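DUF3218 domain-containing protein (PDB 2IGS) is of unknown function, but its family is grouped with the lysozyme-like proteins, so an action on cell-wall glycans is conceivable yet undemonstrated. Local coordinates at residues N18-F23 against A70-N75; Q63-L68 against L201-A206. All coordinates share one frame; numbering follows the deposited sequence. Where two conformers were deposited one is given.

In the fold
From the N terminus, helix 12-27 comes first, and interaction 1 joins its 18-23 turn to residues 70-75 of helix 63-82, closing a loop of 46 residues that contains helix 35-48. Interaction 2 starts from 63-68, the first turns of that same helix 63-82, and reaches 201-206 at the start of helix 203-216, closing a much longer loop of 132 residues that includes the small antiparallel sheet. The segments alternate along the chain, so the two contacts cross rather than nest. Their centres lie about 12 Å apart, and they meet where Glu72 of interaction 1 takes the backbone N-H of Thr204 of interaction 2, bringing N-terminal, middle and C-terminal helices together.

Interaction 1 (N18-F23 against A70-N75); sequences NIYKGF and AQEIAN
Tyr20 sends its phenol end across to helix 63-82, where its OH comes to 3.7 Å from Asn75 ND2; the two side chains cross at about a right angle. The ring and the amide are turned only 23° from each other. The polar link between the helices runs through one water. It lies at the ring edge, in the plane of the phenol, 2.6 Å from Tyr20 OH; it donates to Glu72 OE2, also at 2.6 Å, and accepts from Asn75 ND2 at 3.1 Å. Three side chains from two helices thus grip a single water, and the hydroxyl, carboxylate and amide are tied together through it. Asn75 carries its CG anti to the backbone N (chi1 -177°), which swings ND2 over to this water. The other carboxylate oxygen, Glu72 OE1, accepts the backbone N-H of Thr204, while OE2 forms a long, weak ion pair with Arg202. On the side of helix 12-27, Phe23 lays its CD2 over the centre of the Tyr20 ring, 4.1 Å above its plane, and so backs the phenol one turn further on. Trp42 of helix 35-48 meets Tyr20 edge-to-face, and Ile79 of helix 63-82 and Ile95 of helix 87-113 touch both aromatic rings, setting the polar knot beside a hydrophobic seam between four helices.

Interaction 2 (Q63-L68 against L201-A206); sequences QQYSTL and LRYTTA
Tyr65 and Tyr203 meet ring to ring: Tyr203 CE2 comes to the edge of the Tyr65 ring, near its plane, at 4.0 Å from Tyr65 CE1. Beside them Leu68, one turn on from Tyr65, brings its branch carbon CG to 4.2 Å from Tyr203 CB, so the base of the second tyrosine rests on leucine and its ring reaches on to the first. Both tyrosines set CG anti to the backbone N (chi1 177° and 174°), which sends their rings toward a common meeting point. At the backbone end of Leu68 and Tyr203 a water bridges the two chains of the contact, accepting from Tyr203 N at 2.8 Å and probably donating to Leu68 O (3.0 Å). The next shell fixes the far ends: Tyr65 OH is hydrogen-bonded to Tyr9 O and Tyr203 OH to Trp42 O, while Phe52 stacks on the Tyr65 ring and Pro12 touches both tyrosines.

Further out, the start of helix 203-216 is set by its own residues. Arg202 occupies the N-cap position, and its backbone N donates to Thr205 OG1 at 2.9 Å with an N-H...O angle of 152°; this is one half of a capping box. The tyrosine-leucine contact joins the first turns of helix 63-82 to the N terminus of helix 203-216, and Glu72, further along helix 63-82, adds a carboxylate at that N terminus. The junction lies in the core of a mainly helical domain, one whose family is grouped with the lysozyme-like folds.

Interaction 1 (N18-F23 against A70-N75)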
loop_
_atom_site.group_PDB
_atom_site.type_symbol
_atom_site.label_atom_id
_atom_site.label_comp_id
_atom_site.label_asym_id
_atom_site.label_seq_id
_atom_site.Cartn_x
_atom_site.Cartn_y
_atom_site.Cartn_z
ATOM N N ASN F 18 -28.620 36.520 -24.325
ATOM C CA ASN F 18 -29.106 37.832 -24.759
ATOM C C ASN F 18 -30.593 37.829 -25.060
ATOM O O ASN F 18 -31.304 38.754 -24.682
ATOM C CB ASN F 18 -28.301 38.345 -25.961
ATOM C CG ASN F 18 -27.004 39.002 -25.545
ATOM O OD1 ASN F 18 -26.706 39.104 -24.351
ATOM N ND2 ASN F 18 -26.227 39.466 -26.521
ATOM N N ILE F 19 -31.038 36.790 -25.755
ATOM C CA ILE F 19 -32.459 36.541 -26.024
ATOM C C ILE F 19 -33.253 36.261 -24.741
ATOM O O ILE F 19 -34.353 36.790 -24.558
ATOM C CB ILE F 19 -32.628 35.346 -26.982
ATOM C CG1 ILE F 19 -32.093 35.712 -28.371
ATOM C CG2 ILE F 19 -34.079 34.929 -27.063
ATOM C CD1 ILE F 19 -31.912 34.521 -29.290
ATOM N N TYR F 20 -32.698 35.430 -23.858
ATOM C CA TYR F 20 -33.365 35.111 -22.613
ATOM C C TYR F 20 -33.395 36.274 -21.595
ATOM O O TYR F 20 -34.371 36.412 -20.830
ATOM C CB TYR F 20 -32.801 33.811 -22.031
ATOM C CG TYR F 20 -33.424 32.585 -22.690
ATOM C CD1 TYR F 20 -32.993 32.139 -23.949
ATOM C CD2 TYR F 20 -34.467 31.908 -22.072
ATOM C CE1 TYR F 20 -33.590 31.035 -24.565
ATOM C CE2 TYR F 20 -35.056 30.808 -22.666
ATOM C CZ TYR F 20 -34.626 30.379 -23.913
ATOM O OH TYR F 20 -35.217 29.275 -24.470
ATOM N N LYS F 21 -32.367 37.124 -21.606
ATOM C CA LYS F 21 -32.431 38.383 -20.857
ATOM C C LYS F 21 -33.703 39.183 -21.268
ATOM O O LYS F 21 -34.394 39.765 -20.428
ATOM C CB LYS F 21 -31.133 39.186 -21.058
ATOM C CG LYS F 21 -30.874 40.247 -19.993
ATOM C CD LYS F 21 -29.468 40.876 -20.097
ATOM C CE LYS F 21 -29.442 42.219 -19.357
ATOM N NZ LYS F 21 -28.070 42.701 -18.968
ATOM N N GLY F 22 -34.022 39.140 -22.559
ATOM C CA GLY F 22 -35.182 39.813 -23.120
ATOM C C GLY F 22 -36.519 39.211 -22.728
ATOM O O GLY F 22 -37.454 39.958 -22.414
ATOM N N PHE F 23 -36.619 37.876 -22.762
ATOM C CA PHE F 23 -37.818 37.187 -22.280
ATOM C C PHE F 23 -38.038 37.483 -20.792
ATOM O O PHE F 23 -39.148 37.777 -20.392
ATOM C CB PHE F 23 -37.754 35.672 -22.504
ATOM C CG PHE F 23 -37.791 35.246 -23.954
ATOM C CD1 PHE F 23 -38.572 35.917 -24.887
ATOM C CD2 PHE F 23 -37.081 34.127 -24.366
ATOM C CE1 PHE F 23 -38.623 35.501 -26.215
ATOM C CE2 PHE F 23 -37.124 33.689 -25.704
ATOM C CZ PHE F 23 -37.901 34.383 -26.621
ATOM N N ALA F 70 -30.101 26.177 -34.672
ATOM C CA ALA F 70 -31.345 26.472 -35.437
ATOM C C ALA F 70 -32.622 26.129 -34.676
ATOM O O ALA F 70 -33.554 26.931 -34.660
ATOM C CB ALA F 70 -31.351 25.791 -36.817
ATOM N N GLN F 71 -32.659 24.950 -34.043
ATOM C CA GLN F 71 -33.823 24.533 -33.241
ATOM C C GLN F 71 -34.027 25.506 -32.089
ATOM O O GLN F 71 -35.153 25.815 -31.716
ATOM C CB GLN F 71 -33.641 23.135 -32.648
ATOM C CG GLN F 71 -33.311 22.031 -33.625
ATOM C CD GLN F 71 -32.914 20.739 -32.924
ATOM O OE1 GLN F 71 -32.528 20.740 -31.741
ATOM N NE2 GLN F 71 -33.009 19.622 -33.647
ATOM N N GLU F 72 -32.918 25.969 -31.528
ATOM C CA GLU F 72 -32.945 26.878 -30.382
ATOM C C GLU F 72 -33.512 28.250 -30.785
ATOM O O GLU F 72 -34.298 28.871 -30.051
ATOM C CB GLU F 72 -31.526 26.982 -29.816
ATOM C CG GLU F 72 -31.405 26.988 -28.320
ATOM C CD GLU F 72 -32.437 26.129 -27.625
ATOM O OE1 GLU F 72 -32.093 25.036 -27.122
ATOM O OE2 GLU F 72 -33.600 26.557 -27.577
ATOM N N ILE F 73 -33.125 28.696 -31.975
ATOM C CA ILE F 73 -33.661 29.912 -32.584
ATOM C C ILE F 73 -35.165 29.760 -32.830
ATOM O O ILE F 73 -35.959 30.608 -32.410
ATOM C CB ILE F 73 -32.868 30.284 -33.889
ATOM C CG1 ILE F 73 -31.457 30.770 -33.549
ATOM C CG2 ILE F 73 -33.633 31.306 -34.740
ATOM C CD1 ILE F 73 -30.524 30.855 -34.755
ATOM N N ALA F 74 -35.554 28.666 -33.480
ATOM C CA ALA F 74 -36.971 28.364 -33.715
ATOM C C ALA F 74 -37.800 28.323 -32.423
ATOM O O ALA F 74 -38.948 28.770 -32.401
ATOM C CB ALA F 74 -37.127 27.073 -34.494
ATOM N N ASN F 75 -37.226 27.807 -31.349
ATOM C CA ASN F 75 -37.932 27.780 -30.079
ATOM C C ASN F 75 -38.116 29.167 -29.429
ATOM O O ASN F 75 -39.155 29.449 -28.817
ATOM C CB ASN F 75 -37.251 26.824 -29.108
ATOM C CG ASN F 75 -37.988 26.718 -27.797
ATOM O OD1 ASN F 75 -39.075 26.148 -27.725
ATOM N ND2 ASN F 75 -37.416 27.299 -26.754
HETATM O O HOH W 1 -34.745 28.784 -26.987
#

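Interaction 2 (Q63-L68 against L201-A206)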
loop_
_atom_site.group_PDB
_atom_site.type_symbol
_atom_site.label_atom_id
_atom_site.label_comp_id
_atom_site.label_asym_id
_atom_site.label_seq_id
_atom_site.Cartn_x
_atom_site.Cartn_y
_atom_site.Cartn_z
ATOM N N GLN F 63 -22.441 20.321 -38.733
ATOM C CA GLN F 63 -23.858 20.289 -39.125
ATOM C C GLN F 63 -24.843 19.995 -37.983
ATOM O O GLN F 63 -25.893 20.640 -37.896
ATOM C CB GLN F 63 -24.075 19.300 -40.288
ATOM C CG GLN F 63 -23.360 19.686 -41.598
ATOM C CD GLN F 63 -23.420 18.612 -42.683
ATOM O OE1 GLN F 63 -23.271 17.414 -42.414
ATOM N NE2 GLN F 63 -23.614 19.045 -43.922
ATOM N N GLN F 64 -24.515 19.037 -37.113
ATOM C CA GLN F 64 -25.427 18.645 -36.009
ATOM C C GLN F 64 -25.470 19.700 -34.905
ATOM O O GLN F 64 -26.521 19.980 -34.329
ATOM C CB GLN F 64 -25.097 17.264 -35.430
ATOM C CG GLN F 64 -25.450 16.082 -36.338
ATOM C CD GLN F 64 -25.249 14.741 -35.642
ATOM O OE1 GLN F 64 -24.284 14.025 -35.916
ATOM N NE2 GLN F 64 -26.161 14.399 -34.724
ATOM N N TYR F 65 -24.309 20.266 -34.614
ATOM C CA TYR F 65 -24.205 21.431 -33.747
ATOM C C TYR F 65 -25.083 22.610 -34.223
ATOM O O TYR F 65 -25.868 23.162 -33.455
ATOM C CB TYR F 65 -22.739 21.834 -33.633
ATOM C CG TYR F 65 -22.507 23.081 -32.819
ATOM C CD1 TYR F 65 -22.974 23.171 -31.513
ATOM C CD2 TYR F 65 -21.786 24.144 -33.335
ATOM C CE1 TYR F 65 -22.757 24.301 -30.756
ATOM C CE2 TYR F 65 -21.570 25.300 -32.587
ATOM C CZ TYR F 65 -22.063 25.360 -31.304
ATOM O OH TYR F 65 -21.853 26.460 -30.525
ATOM N N SER F 66 -24.949 22.966 -35.497
ATOM C CA SER F 66 -25.715 24.031 -36.138
ATOM C C SER F 66 -27.211 23.778 -36.123
ATOM O O SER F 66 -27.996 24.699 -35.859
ATOM C CB SER F 66 -25.242 24.228 -37.585
ATOM O OG SER F 66 -23.834 24.427 -37.603
ATOM N N THR F 67 -27.602 22.531 -36.395
ATOM C CA THR F 67 -29.007 22.124 -36.306
ATOM C C THR F 67 -29.591 22.362 -34.906
ATOM O O THR F 67 -30.666 22.912 -34.766
ATOM C CB THR F 67 -29.186 20.688 -36.791
ATOM O OG1 THR F 67 -28.866 20.646 -38.191
ATOM C CG2 THR F 67 -30.648 20.180 -36.588
ATOM N N LEU F 68 -28.854 21.985 -33.878
ATOM C CA LEU F 68 -29.234 22.285 -32.503
ATOM C C LEU F 68 -29.480 23.770 -32.263
ATOM O O LEU F 68 -30.409 24.139 -31.539
ATOM C CB LEU F 68 -28.125 21.810 -31.560
ATOM C CG LEU F 68 -28.347 20.483 -30.802
ATOM C CD1 LEU F 68 -29.462 19.543 -31.380
ATOM C CD2 LEU F 68 -27.052 19.724 -30.536
ATOM N N LEU F 201 -35.989 17.013 -26.245
ATOM C CA LEU F 201 -34.833 17.726 -25.711
ATOM C C LEU F 201 -34.361 18.813 -26.653
ATOM O O LEU F 201 -34.420 18.662 -27.875
ATOM C CB LEU F 201 -33.662 16.793 -25.363
ATOM C CG LEU F 201 -33.688 16.010 -24.045
ATOM C CD1 LEU F 201 -32.368 15.293 -23.862
ATOM C CD2 LEU F 201 -33.983 16.908 -22.821
ATOM N N ARG F 202 -33.905 19.917 -26.065
ATOM C CA ARG F 202 -33.194 20.935 -26.832
ATOM C C ARG F 202 -31.858 21.206 -26.183
ATOM O O ARG F 202 -31.637 20.803 -25.054
ATOM C CB ARG F 202 -34.035 22.209 -27.011
ATOM C CG ARG F 202 -35.147 22.052 -28.078
ATOM C CD ARG F 202 -36.342 22.913 -27.746
ATOM N NE ARG F 202 -35.930 24.003 -26.871
ATOM C CZ ARG F 202 -36.512 24.326 -25.719
ATOM N NH1 ARG F 202 -37.589 23.673 -25.285
ATOM N NH2 ARG F 202 -36.010 25.334 -25.018
ATOM N N TYR F 203 -30.960 21.859 -26.930
ATOM C CA TYR F 203 -29.602 22.145 -26.492
ATOM C C TYR F 203 -29.639 22.774 -25.111
ATOM O O TYR F 203 -28.957 22.338 -24.191
ATOM C CB TYR F 203 -28.970 23.101 -27.523
ATOM C CG TYR F 203 -27.598 23.660 -27.212
ATOM C CD1 TYR F 203 -27.428 24.689 -26.280
ATOM C CD2 TYR F 203 -26.485 23.220 -27.906
ATOM C CE1 TYR F 203 -26.142 25.234 -26.032
ATOM C CE2 TYR F 203 -25.221 23.760 -27.677
ATOM C CZ TYR F 203 -25.053 24.752 -26.741
ATOM O OH TYR F 203 -23.795 25.270 -26.520
ATOM N N THR F 204 -30.484 23.787 -24.991
ATOM C CA THR F 204 -30.660 24.602 -23.808
ATOM C C THR F 204 -31.240 23.829 -22.592
ATOM O O THR F 204 -30.777 23.993 -21.451
ATOM C CB THR F 204 -31.513 25.793 -24.267
ATOM O OG1 THR F 204 -30.930 27.041 -23.893
ATOM C CG2 THR F 204 -32.964 25.693 -23.923
ATOM N N THR F 205 -32.224 22.964 -22.843
ATOM C CA THR F 205 -32.885 22.181 -21.781
ATOM C C THR F 205 -32.117 20.897 -21.413
ATOM O O THR F 205 -32.220 20.410 -20.280
ATOM C CB THR F 205 -34.312 21.780 -22.165
ATOM O OG1 THR F 205 -34.286 21.209 -23.475
ATOM C CG2 THR F 205 -35.290 22.988 -22.125
ATOM N N ALA F 206 -31.393 20.337 -22.380
ATOM C CA ALA F 206 -30.392 19.271 -22.126
ATOM C C ALA F 206 -29.295 19.761 -21.176
ATOM O O ALA F 206 -28.856 19.015 -20.309
ATOM C CB ALA F 206 -29.777 18.802 -23.411
HETATM O O HOH W 2 -31.840 22.529 -29.508
#